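Local coordinates for protein ORF 37 (Human herpesvirus 8 type M, PDB 3FHD) that cleaves double- and single-stranded DNA as an endonuclease and exonuclease, processing branched viral DNA intermediates so that unit-length genomes can be packaged, at residues 285-293 with 365-373. Sequence-based numbering, arbitrary orientation.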
loop_
_atom_site.group_PDB
_atom_site.type_symbol
_atom_site.label_atom_id
_atom_site.label_comp_id
_atom_site.label_asym_id
_atom_site.label_seq_id
_atom_site.Cartn_x
_atom_site.Cartn_y
_atom_site.Cartn_z
ATOM N N ALA A 285 -32.633 3.500 -7.726
ATOM C CA ALA A 285 -33.601 4.534 -7.360
ATOM C C ALA A 285 -32.904 5.722 -6.688
ATOM O O ALA A 285 -33.085 6.862 -7.115
ATOM C CB ALA A 285 -34.707 3.961 -6.467
ATOM N N ALA A 286 -32.096 5.439 -5.664
ATOM C CA ALA A 286 -31.338 6.456 -4.946
ATOM C C ALA A 286 -30.287 7.142 -5.826
ATOM O O ALA A 286 -30.080 8.351 -5.720
ATOM C CB ALA A 286 -30.700 5.853 -3.727
ATOM N N TYR A 287 -29.615 6.370 -6.683
ATOM C CA TYR A 287 -28.642 6.936 -7.624
ATOM C C TYR A 287 -29.244 7.985 -8.574
ATOM O O TYR A 287 -28.666 9.064 -8.764
ATOM C CB TYR A 287 -27.960 5.825 -8.432
ATOM C CG TYR A 287 -27.178 6.346 -9.621
ATOM C CD1 TYR A 287 -25.904 6.893 -9.447
ATOM C CD2 TYR A 287 -27.718 6.307 -10.916
ATOM C CE1 TYR A 287 -25.176 7.378 -10.527
ATOM C CE2 TYR A 287 -26.992 6.786 -12.021
ATOM C CZ TYR A 287 -25.727 7.331 -11.811
ATOM O OH TYR A 287 -24.983 7.801 -12.874
ATOM N N GLN A 288 -30.397 7.660 -9.163
ATOM C CA GLN A 288 -31.125 8.577 -10.032
ATOM C C GLN A 288 -31.306 9.954 -9.395
ATOM O O GLN A 288 -31.058 10.978 -10.046
ATOM C CB GLN A 288 -32.492 7.997 -10.403
ATOM C CG GLN A 288 -32.491 7.021 -11.585
ATOM C CD GLN A 288 -33.895 6.518 -11.930
ATOM O OE1 GLN A 288 -34.531 5.826 -11.137
ATOM N NE2 GLN A 288 -34.387 6.874 -13.122
ATOM N N ARG A 289 -31.730 9.972 -8.129
ATOM C CA ARG A 289 -31.966 11.224 -7.384
ATOM C C ARG A 289 -30.677 12.002 -7.204
ATOM O O ARG A 289 -30.650 13.217 -7.427
ATOM C CB ARG A 289 -32.584 10.947 -6.013
ATOM N N LEU A 290 -29.623 11.295 -6.787
ATOM C CA LEU A 290 -28.286 11.871 -6.645
ATOM C C LEU A 290 -27.745 12.459 -7.948
ATOM O O LEU A 290 -27.156 13.537 -7.931
ATOM C CB LEU A 290 -27.302 10.820 -6.101
ATOM C CG LEU A 290 -25.837 11.192 -5.846
ATOM C CD1 LEU A 290 -25.739 12.153 -4.668
ATOM C CD2 LEU A 290 -25.031 9.930 -5.593
ATOM N N TYR A 291 -27.938 11.740 -9.061
ATOM C CA TYR A 291 -27.438 12.158 -10.376
ATOM C C TYR A 291 -28.110 13.445 -10.865
ATOM O O TYR A 291 -27.437 14.338 -11.394
ATOM C CB TYR A 291 -27.623 11.035 -11.410
ATOM C CG TYR A 291 -26.961 11.295 -12.760
ATOM C CD1 TYR A 291 -25.596 11.072 -12.946
ATOM C CD2 TYR A 291 -27.708 11.765 -13.850
ATOM C CE1 TYR A 291 -24.983 11.310 -14.179
ATOM C CE2 TYR A 291 -27.108 12.003 -15.097
ATOM C CZ TYR A 291 -25.749 11.776 -15.253
ATOM O OH TYR A 291 -25.139 12.012 -16.475
ATOM N N GLU A 292 -29.431 13.527 -10.684
ATOM C CA GLU A 292 -30.211 14.676 -11.119
ATOM C C GLU A 292 -30.046 15.874 -10.197
ATOM O O GLU A 292 -30.154 17.014 -10.646
ATOM C CB GLU A 292 -31.694 14.309 -11.234
ATOM N N ALA A 293 -29.803 15.609 -8.911
ATOM C CA ALA A 293 -29.692 16.654 -7.884
ATOM C C ALA A 293 -28.494 16.406 -6.957
ATOM O O ALA A 293 -28.679 16.032 -5.794
ATOM C CB ALA A 293 -30.983 16.730 -7.071
ATOM N N TYR A 365 -17.468 13.500 -6.334
ATOM C CA TYR A 365 -17.534 13.708 -7.783
ATOM C C TYR A 365 -18.591 12.794 -8.372
ATOM O O TYR A 365 -18.451 11.575 -8.365
ATOM C CB TYR A 365 -16.193 13.403 -8.459
ATOM C CG TYR A 365 -15.059 14.201 -7.910
ATOM C CD1 TYR A 365 -14.730 15.427 -8.477
ATOM C CD2 TYR A 365 -14.345 13.763 -6.788
ATOM C CE1 TYR A 365 -13.688 16.191 -7.987
ATOM C CE2 TYR A 365 -13.296 14.535 -6.267
ATOM C CZ TYR A 365 -12.994 15.763 -6.882
ATOM O OH TYR A 365 -11.970 16.559 -6.413
ATOM N N VAL A 366 -19.666 13.382 -8.862
ATOM C CA VAL A 366 -20.675 12.617 -9.590
ATOM C C VAL A 366 -20.215 12.569 -11.045
ATOM O O VAL A 366 -19.931 13.609 -11.643
ATOM C CB VAL A 366 -22.062 13.269 -9.461
ATOM C CG1 VAL A 366 -23.094 12.530 -10.332
ATOM C CG2 VAL A 366 -22.504 13.311 -7.987
ATOM N N LEU A 367 -20.120 11.375 -11.625
ATOM C CA LEU A 367 -19.616 11.294 -12.991
ATOM C C LEU A 367 -20.751 11.320 -14.004
ATOM O O LEU A 367 -21.868 10.907 -13.684
ATOM C CB LEU A 367 -18.735 10.051 -13.174
ATOM C CG LEU A 367 -17.603 9.884 -12.137
ATOM C CD1 LEU A 367 -17.025 8.473 -12.141
ATOM C CD2 LEU A 367 -16.509 10.938 -12.359
ATOM N N THR A 368 -20.471 11.807 -15.220
ATOM C CA THR A 368 -21.417 11.667 -16.310
ATOM C C THR A 368 -21.683 10.201 -16.655
ATOM O O THR A 368 -20.802 9.340 -16.568
ATOM C CB THR A 368 -21.001 12.432 -17.606
ATOM O OG1 THR A 368 -19.707 11.990 -18.042
ATOM C CG2 THR A 368 -21.004 13.938 -17.370
ATOM N N ASP A 369 -22.920 9.947 -17.042
ATOM C CA ASP A 369 -23.377 8.622 -17.396
ATOM C C ASP A 369 -23.090 8.390 -18.890
ATOM O O ASP A 369 -23.615 9.116 -19.727
ATOM C CB ASP A 369 -24.866 8.532 -17.076
ATOM C CG ASP A 369 -25.432 7.152 -17.258
ATOM O OD1 ASP A 369 -24.903 6.348 -18.061
ATOM O OD2 ASP A 369 -26.431 6.864 -16.581
ATOM N N PRO A 370 -22.257 7.364 -19.228
ATOM C CA PRO A 370 -21.952 7.115 -20.647
ATOM C C PRO A 370 -23.153 6.652 -21.507
ATOM O O PRO A 370 -23.025 6.536 -22.737
ATOM C CB PRO A 370 -20.849 6.049 -20.602
ATOM C CG PRO A 370 -21.054 5.342 -19.275
ATOM C CD PRO A 370 -21.587 6.399 -18.332
ATOM N N GLN A 371 -24.310 6.401 -20.896
ATOM C CA GLN A 371 -25.492 6.077 -21.707
ATOM C C GLN A 371 -26.044 7.339 -22.367
ATOM O O GLN A 371 -26.730 7.281 -23.402
ATOM C CB GLN A 371 -26.563 5.346 -20.903
ATOM C CG GLN A 371 -27.588 4.630 -21.779
ATOM C CD GLN A 371 -28.504 3.740 -20.986
ATOM O OE1 GLN A 371 -28.128 3.235 -19.925
ATOM N NE2 GLN A 371 -29.714 3.540 -21.483
ATOM N N ASP A 372 -25.727 8.481 -21.763
ATOM C CA ASP A 372 -26.086 9.782 -22.313
ATOM C C ASP A 372 -25.073 10.191 -23.396
ATOM O O ASP A 372 -25.455 10.595 -24.498
ATOM C CB ASP A 372 -26.126 10.839 -21.197
ATOM C CG ASP A 372 -27.233 10.584 -20.155
ATOM O OD1 ASP A 372 -28.143 9.745 -20.393
ATOM O OD2 ASP A 372 -27.196 11.250 -19.085
ATOM N N THR A 373 -23.782 10.049 -23.078
ATOM C CA THR A 373 -22.693 10.583 -23.910
ATOM C C THR A 373 -22.173 9.581 -24.954
ATOM O O THR A 373 -21.243 9.899 -25.714
ATOM C CB THR A 373 -21.499 11.028 -23.034
ATOM O OG1 THR A 373 -21.002 9.894 -22.318
ATOM C CG2 THR A 373 -21.921 12.093 -22.032
HETATM O O HOH W 1 -22.827 9.251 -12.110
#
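Y291 and Y287, one turn apart on helix 282-292, reach across to strand 362-367 and the turn after it, where the helix packs on the mixed beta-sheet of this PD-(D/E)XK-superfamily nuclease. Helix and strand segments cross at 105°, their axes 9.4 Å apart. Both tyrosines carry CG anti to the backbone N (chi1 -172° in Y291), which sends the two rings out from the helix toward the strand end. V366 points its side chain at the helix: CG1 lies 3.9 Å from Y291 CD1, oblique to the ring, and CG2 meets L290 CG, while F383 of the adjoining strand and L299 of helix 296-303 extend the apolar layer. The Y291 ring presents its edge to the L367 carbonyl, with CE1 3.2 Å from L367 O in the ring plane. At the ring's far end the hydroxyl accepts a hydrogen bond from D369 N (3.1 Å to Y291 OH, 158° at the hydrogen), and K380 makes a cation-pi contact with the same ring. D369 crosses Y291 at about a right angle, its CB near the phenol oxygen. Its carboxylate serves other partners: OD1 takes Q371 N in an N-cap bond (2.9 Å from D369 OD1 to Q371 N) and pairs with R432, and OD2 forms a salt bridge with K277, so the N-cap residue of this weakly bonded helical turn is held by two basic side chains. The Y287 hydroxyl donates to a water at its ring edge (Y287 OH to water O 2.7 Å).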